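Local coordinates for protein putative hydrolase (Shewanella frigidimarina, PDB 3LHO) that probably acts as an iron-dependent dioxygenase of the 2-oxoadipate dioxygenase/decarboxylase family, and holds a nickel ion at its metal site in this crystal, at residues A8-L13 / K90-F95; D16-K19 / A24-I27; A141-L146 / V220-G225. One frame throughout, in Å; residues are numbered along the deposited sequence.

The three contacts illustrate how a mixed alpha-and-beta chain ties helices to its sheets and to one another at separate points. Contacts 1 and 2 both draw on helix 6-20, with centres about 14 Å apart: the first half of that helix meets the approach to strand 93-99 of the seven-stranded mixed sheet, and its last turns meet helix 22-32. Along the chain, contact 2 is nested inside the loop closed by contact 1. Together they place helix 6-20 beside the sheet whose strands carry the nickel ligands His41, His165 and Glu235. Contact 3 follows in series, its centre about 30 Å from that of contact 1, where helix 140-149 meets a separate two-stranded hairpin.

Contact 1 of 3, residues A8-L13 / K90-F95; sequences ALFAAL and KQPKVF
Phe10 on helix 6-20 and Pro92, just ahead of strand 93-99, are the closest backbone pair of the two segments, yet their CA atoms stand 8.9 Å apart, a separation that side chains must bridge. The Phe10 ring does most of this. With CG anti to the carbonyl carbon (chi1 -70°), the ring reaches from the helix towards the incoming strand, and the Pro92 ring points back at it and lies over one of its faces. Pro92 CG sits 3.5 Å from the Phe10 ring centroid and 18° off the ring normal, a CH-pi contact. It is displaced towards the far rim, so that its nearest ring atom is Phe10 CZ, 3.4 Å from Pro92 CG. This is a local example of how a mixed alpha-and-beta fold, here of a family placed in the glyoxalase (VOC-like) clan, seats a helix on its sheet: strand 93-99 belongs to the seven-stranded mixed sheet, and the Phe10 ring fills part of the layer between them. Ile42 of the neighbouring strand 39-47, Phe61 of helix 54-62 and Tyr66 also touch Phe10 and help to bury it. The strand's own contribution comes at the ring edge, where Val94 CG2 lies in the plane of the ring, 3.8 Å from Phe10 CZ. Gln91 adds a polar neighbour. Its amide plane is turned only 16° from that of the ring, and OE1 approaches Phe10 CD2 obliquely at 3.8 Å without a hydrogen bond. Gln91 NE2 bonds Asn7 OD1, which probably helps to hold the amide beside the ring.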
# COMPACT_ATOMS: atom_id res chain seq x y z
N ALA A 8 12.58 0.48 12.73
CA ALA A 8 11.57 1.11 13.56
C ALA A 8 10.40 1.66 12.74
O ALA A 8 9.25 1.57 13.17
CB ALA A 8 12.20 2.23 14.41
N LEU A 9 10.68 2.23 11.56
CA LEU A 9 9.62 2.78 10.71
C LEU A 9 8.66 1.71 10.22
O LEU A 9 7.45 1.84 10.37
CB LEU A 9 10.21 3.56 9.51
CG LEU A 9 9.26 4.14 8.46
CD1 LEU A 9 8.16 5.00 9.11
CD2 LEU A 9 10.03 4.94 7.45
N PHE A 10 9.20 0.64 9.65
CA PHE A 10 8.37 -0.47 9.24
C PHE A 10 7.66 -1.20 10.39
O PHE A 10 6.51 -1.57 10.23
CB PHE A 10 9.15 -1.42 8.35
CG PHE A 10 9.46 -0.83 7.00
CD1 PHE A 10 8.45 -0.56 6.11
CD2 PHE A 10 10.77 -0.50 6.64
CE1 PHE A 10 8.73 -0.01 4.87
CE2 PHE A 10 11.06 0.02 5.39
CZ PHE A 10 10.04 0.28 4.52
N ALA A 11 8.32 -1.33 11.55
CA ALA A 11 7.64 -1.86 12.73
C ALA A 11 6.37 -1.05 13.03
O ALA A 11 5.33 -1.61 13.27
CB ALA A 11 8.56 -1.91 13.99
N ALA A 12 6.50 0.28 13.04
CA ALA A 12 5.40 1.15 13.40
C ALA A 12 4.31 1.14 12.32
O ALA A 12 3.09 1.12 12.63
CB ALA A 12 5.93 2.58 13.67
N LEU A 13 4.73 1.09 11.06
CA LEU A 13 3.78 1.02 9.98
C LEU A 13 2.98 -0.29 10.01
O LEU A 13 1.77 -0.30 9.76
CB LEU A 13 4.49 1.16 8.62
CG LEU A 13 3.66 1.43 7.37
CD1 LEU A 13 3.10 2.89 7.30
CD2 LEU A 13 4.49 1.13 6.10
N LYS A 90 17.15 -6.93 2.54
CA LYS A 90 16.08 -7.37 3.44
C LYS A 90 14.93 -6.36 3.56
O LYS A 90 13.85 -6.72 3.99
CB LYS A 90 16.61 -7.62 4.85
CG LYS A 90 17.58 -8.80 4.96
CD LYS A 90 17.83 -9.16 6.44
CE LYS A 90 18.89 -10.26 6.61
NZ LYS A 90 20.30 -9.77 6.47
N GLN A 91 15.21 -5.09 3.25
CA GLN A 91 14.23 -4.05 3.43
C GLN A 91 13.28 -4.03 2.25
O GLN A 91 13.66 -4.35 1.12
CB GLN A 91 14.90 -2.68 3.67
CG GLN A 91 15.79 -2.60 4.93
CD GLN A 91 15.02 -2.85 6.20
OE1 GLN A 91 13.80 -2.68 6.26
NE2 GLN A 91 15.73 -3.26 7.22
N PRO A 92 12.01 -3.72 2.51
CA PRO A 92 11.07 -3.72 1.42
C PRO A 92 11.33 -2.60 0.40
O PRO A 92 11.80 -1.52 0.76
CB PRO A 92 9.73 -3.50 2.14
CG PRO A 92 10.06 -2.93 3.45
CD PRO A 92 11.37 -3.51 3.82
N LYS A 93 10.97 -2.81 -0.85
CA LYS A 93 10.78 -1.71 -1.72
C LYS A 93 9.59 -0.89 -1.25
O LYS A 93 8.67 -1.42 -0.66
CB LYS A 93 10.50 -2.16 -3.18
CG LYS A 93 11.59 -3.02 -3.79
CD LYS A 93 11.16 -3.42 -5.20
CE LYS A 93 11.90 -4.62 -5.69
NZ LYS A 93 11.39 -5.83 -4.99
N VAL A 94 9.60 0.39 -1.57
CA VAL A 94 8.57 1.33 -1.21
C VAL A 94 7.95 1.92 -2.48
O VAL A 94 8.60 2.56 -3.29
CB VAL A 94 9.12 2.42 -0.26
CG1 VAL A 94 8.03 3.51 -0.02
CG2 VAL A 94 9.63 1.77 1.03
N PHE A 95 6.68 1.62 -2.65
CA PHE A 95 5.92 2.06 -3.78
C PHE A 95 4.98 3.18 -3.29
O PHE A 95 4.17 2.96 -2.35
CB PHE A 95 5.10 0.90 -4.31
CG PHE A 95 4.38 1.21 -5.57
CD1 PHE A 95 5.02 1.16 -6.81
CD2 PHE A 95 3.01 1.56 -5.52
CE1 PHE A 95 4.33 1.47 -8.01
CE2 PHE A 95 2.30 1.85 -6.67
CZ PHE A 95 2.96 1.81 -7.95

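Contact 2 of 3, residues D16-K19 / A24-I27; sequences DYIK and AAKI
Tyr17 and Ile18 meet Ala24 and Ala25 in a small apolar contact between helices 6-20 and 22-32, at the tight turn where one gives way to the other. These are two consecutive helices joined by a very short link, near the start of a mixed alpha-and-beta fold, and the backbones come close: the CA atoms of Ile18 and Ala25 are 5.8 Å apart. At this separation the methyls of Ala24 and Ala25 are enough to meet Tyr17 and Ile18. The turn itself carries a polar tie, as the Thr21 hydroxyl OG1 is hydrogen-bonded to Tyr17 O.

Across the junction the tightest touch is made by the tyrosine. A chi1 of 172° swings its ring away from its own backbone N and carries it forward beside Ala24, whose CB approaches obliquely and lies 3.5 Å from Tyr17 CE2. That methyl is centred on CE2, with CZ of Tyr17 farther off, 4.2 Å from Ala24 CB. Tyr17 OH is hydrogen-bonded to Phe233 O, two residues ahead of the nickel ligand Glu235, and its ring meets that of Phe166, next to the ligand His165, although the Tyr17 side chain remains about 9 Å from the nickel, beyond its first shell.

Ile18 fills the other half of the contact with a branch rather than its longer arm. Its CG2 faces the second helix and rests 4.0 Å from Ala25 CB and equally far from Ala25 N.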
# COMPACT_ATOMS: atom_id res chain seq x y z
N ASP A 16 0.33 -0.45 12.87
CA ASP A 16 -0.83 0.29 12.44
C ASP A 16 -1.66 -0.45 11.40
O ASP A 16 -2.89 -0.51 11.52
CB ASP A 16 -0.47 1.68 11.95
CG ASP A 16 -1.66 2.40 11.44
OD1 ASP A 16 -2.46 2.85 12.24
OD2 ASP A 16 -1.89 2.43 10.22
N TYR A 17 -0.98 -1.00 10.40
CA TYR A 17 -1.60 -1.78 9.34
C TYR A 17 -2.41 -2.99 9.80
O TYR A 17 -3.50 -3.24 9.26
CB TYR A 17 -0.49 -2.24 8.41
CG TYR A 17 -0.83 -3.23 7.29
CD1 TYR A 17 -1.59 -2.83 6.18
CD2 TYR A 17 -0.30 -4.51 7.30
CE1 TYR A 17 -1.87 -3.70 5.12
CE2 TYR A 17 -0.55 -5.41 6.24
CZ TYR A 17 -1.34 -5.01 5.17
OH TYR A 17 -1.54 -5.89 4.13
N ILE A 18 -1.86 -3.76 10.74
CA ILE A 18 -2.54 -4.97 11.22
C ILE A 18 -3.81 -4.66 12.02
O ILE A 18 -4.69 -5.50 12.11
CB ILE A 18 -1.61 -5.96 12.03
CG1 ILE A 18 -1.07 -5.34 13.32
CG2 ILE A 18 -0.49 -6.53 11.16
CD1 ILE A 18 -0.28 -6.35 14.22
N LYS A 19 -3.93 -3.45 12.55
CA LYS A 19 -5.17 -3.02 13.15
C LYS A 19 -6.30 -2.99 12.14
O LYS A 19 -7.42 -3.31 12.50
CB LYS A 19 -5.04 -1.64 13.81
CG LYS A 19 -4.07 -1.58 14.95
CD LYS A 19 -3.92 -0.13 15.44
CE LYS A 19 -2.86 -0.01 16.50
NZ LYS A 19 -2.70 1.43 16.85
N ALA A 24 -3.44 -10.15 7.91
CA ALA A 24 -2.02 -10.01 7.76
C ALA A 24 -1.32 -10.49 9.03
O ALA A 24 -0.31 -11.19 8.97
CB ALA A 24 -1.64 -8.52 7.39
N ALA A 25 -1.85 -10.14 10.19
CA ALA A 25 -1.16 -10.59 11.41
C ALA A 25 -1.16 -12.13 11.45
O ALA A 25 -0.14 -12.77 11.76
CB ALA A 25 -1.79 -9.98 12.70
N LYS A 26 -2.28 -12.72 11.08
CA LYS A 26 -2.41 -14.19 11.15
C LYS A 26 -1.53 -14.90 10.11
O LYS A 26 -0.85 -15.86 10.43
CB LYS A 26 -3.87 -14.63 11.01
CG LYS A 26 -4.76 -14.15 12.14
CD LYS A 26 -6.18 -14.66 11.95
CE LYS A 26 -7.15 -14.18 13.01
NZ LYS A 26 -8.57 -14.51 12.66
N ILE A 27 -1.57 -14.42 8.87
CA ILE A 27 -0.78 -15.03 7.80
C ILE A 27 0.73 -14.83 8.07
O ILE A 27 1.51 -15.74 7.81
CB ILE A 27 -1.22 -14.51 6.42
CG1 ILE A 27 -2.67 -14.98 6.17
CG2 ILE A 27 -0.25 -14.99 5.30
CD1 ILE A 27 -3.37 -14.31 5.01

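Contact 3 of 3, residues A141-L146 / V220-G225; sequences ATYQAL and VNFTDG
A chi1 of 177° stretches the Tyr143 side chain out from helix 140-149 on the side away from its own N, while Phe222, whose chi1 of -68° keeps CG beside the backbone N, extends its ring to meet it. The two side chains carry the direct contact between helix 140-149 and the end of strand 217-222. Phe222 CZ lies over one face of the tyrosine ring, nearest its root: CZ is 3.6 Å from Tyr143 CG, and Phe222 CE1 comes equally close to Tyr143 CB. The ring planes are inclined at 47° with centroids 5.2 Å apart, too oblique for either a stack or an edge-to-face pair. A face of the phenylalanine is met from within its own strand by Val220 CG1, 3.5 Å above the ring plane. With a serine in place of Tyr143, Phe222 CZ and CE1 would probably lose most of this aromatic surface, opening a gap between helix and strand and giving the phenylalanine ring more freedom to shift.

A polar link lies beyond the rings. Residues Phe222 to Gly225 form a type I beta turn that joins strands 217-222 and 225-230 into a hairpin, and the turn presents Asp224 to the start of the helix. A water accepts from Ala141 N at 2.9 Å and donates to Asp224 OD2, while Asp224 OD1 takes the N-H of Lys140 directly. The negative charge of Asp224 so near the first turn of helix 140-149 would probably be favoured by the helix dipole.

On its other contacts Tyr143 reaches Ala154 and Ala158 of helix 151-159 and Ile229 of strand 225-230, so its side chain sits where two helices and both strands of the hairpin converge.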
# COMPACT_ATOMS: atom_id res chain seq x y z
N ALA A 141 -21.81 11.53 2.13
CA ALA A 141 -22.08 12.01 0.77
C ALA A 141 -20.79 12.34 0.06
O ALA A 141 -20.66 12.12 -1.16
CB ALA A 141 -23.02 13.26 0.80
N THR A 142 -19.83 12.87 0.82
CA THR A 142 -18.48 13.18 0.26
C THR A 142 -17.76 11.90 -0.13
O THR A 142 -17.23 11.79 -1.25
CB THR A 142 -17.65 14.03 1.23
OG1 THR A 142 -18.30 15.29 1.42
CG2 THR A 142 -16.24 14.29 0.67
N TYR A 143 -17.75 10.93 0.77
CA TYR A 143 -17.22 9.61 0.47
C TYR A 143 -17.83 9.03 -0.79
O TYR A 143 -17.09 8.55 -1.64
CB TYR A 143 -17.43 8.67 1.64
CG TYR A 143 -16.96 7.28 1.38
CD1 TYR A 143 -15.61 6.97 1.35
CD2 TYR A 143 -17.87 6.23 1.20
CE1 TYR A 143 -15.17 5.65 1.12
CE2 TYR A 143 -17.42 4.91 0.95
CZ TYR A 143 -16.06 4.63 0.93
OH TYR A 143 -15.61 3.34 0.67
N GLN A 144 -19.16 9.08 -0.92
CA GLN A 144 -19.82 8.53 -2.12
C GLN A 144 -19.48 9.24 -3.41
O GLN A 144 -19.36 8.59 -4.46
CB GLN A 144 -21.37 8.57 -1.98
CG GLN A 144 -21.91 7.54 -1.02
CD GLN A 144 -21.72 6.12 -1.54
OE1 GLN A 144 -21.76 5.89 -2.76
NE2 GLN A 144 -21.48 5.18 -0.62
N ALA A 145 -19.39 10.57 -3.35
CA ALA A 145 -19.04 11.39 -4.53
C ALA A 145 -17.64 11.01 -5.02
O ALA A 145 -17.43 10.84 -6.20
CB ALA A 145 -19.12 12.91 -4.21
N LEU A 146 -16.70 10.84 -4.09
CA LEU A 146 -15.34 10.40 -4.45
C LEU A 146 -15.39 8.99 -5.05
O LEU A 146 -14.82 8.73 -6.14
CB LEU A 146 -14.40 10.44 -3.24
CG LEU A 146 -13.58 11.74 -3.04
CD1 LEU A 146 -14.45 13.00 -2.88
CD2 LEU A 146 -12.64 11.57 -1.84
N VAL A 220 -15.49 2.96 9.61
CA VAL A 220 -15.06 4.34 9.48
C VAL A 220 -16.10 5.25 10.11
O VAL A 220 -17.31 5.11 9.87
CB VAL A 220 -14.82 4.66 7.97
CG1 VAL A 220 -14.71 6.18 7.72
CG2 VAL A 220 -13.57 3.92 7.55
N ASN A 221 -15.62 6.17 10.94
CA ASN A 221 -16.49 7.08 11.66
C ASN A 221 -16.66 8.39 10.90
O ASN A 221 -15.97 9.36 11.11
CB ASN A 221 -15.98 7.30 13.08
CG ASN A 221 -15.82 5.99 13.84
OD1 ASN A 221 -14.71 5.60 14.17
ND2 ASN A 221 -16.91 5.27 14.04
N PHE A 222 -17.58 8.36 9.96
CA PHE A 222 -17.95 9.54 9.21
C PHE A 222 -18.66 10.50 10.16
O PHE A 222 -19.13 10.11 11.25
CB PHE A 222 -18.84 9.18 8.00
CG PHE A 222 -18.11 8.41 6.92
CD1 PHE A 222 -17.18 9.02 6.10
CD2 PHE A 222 -18.36 7.06 6.72
CE1 PHE A 222 -16.49 8.31 5.14
CE2 PHE A 222 -17.69 6.35 5.76
CZ PHE A 222 -16.73 6.98 4.96
N THR A 223 -18.71 11.77 9.76
CA THR A 223 -19.40 12.76 10.56
C THR A 223 -20.87 12.40 10.78
O THR A 223 -21.38 12.62 11.85
CB THR A 223 -19.25 14.21 9.97
OG1 THR A 223 -19.75 14.26 8.63
CG2 THR A 223 -17.78 14.58 9.93
N ASP A 224 -21.52 11.78 9.80
CA ASP A 224 -22.92 11.45 9.95
C ASP A 224 -23.22 9.96 9.93
O ASP A 224 -24.32 9.57 9.59
CB ASP A 224 -23.75 12.18 8.86
CG ASP A 224 -23.22 11.97 7.45
OD1 ASP A 224 -22.20 11.28 7.26
OD2 ASP A 224 -23.78 12.59 6.52
N GLY A 225 -22.26 9.11 10.29
CA GLY A 225 -22.48 7.66 10.28
C GLY A 225 -21.23 6.84 10.52
O GLY A 225 -20.11 7.32 10.35
O HOH W 1 -23.69 12.70 3.98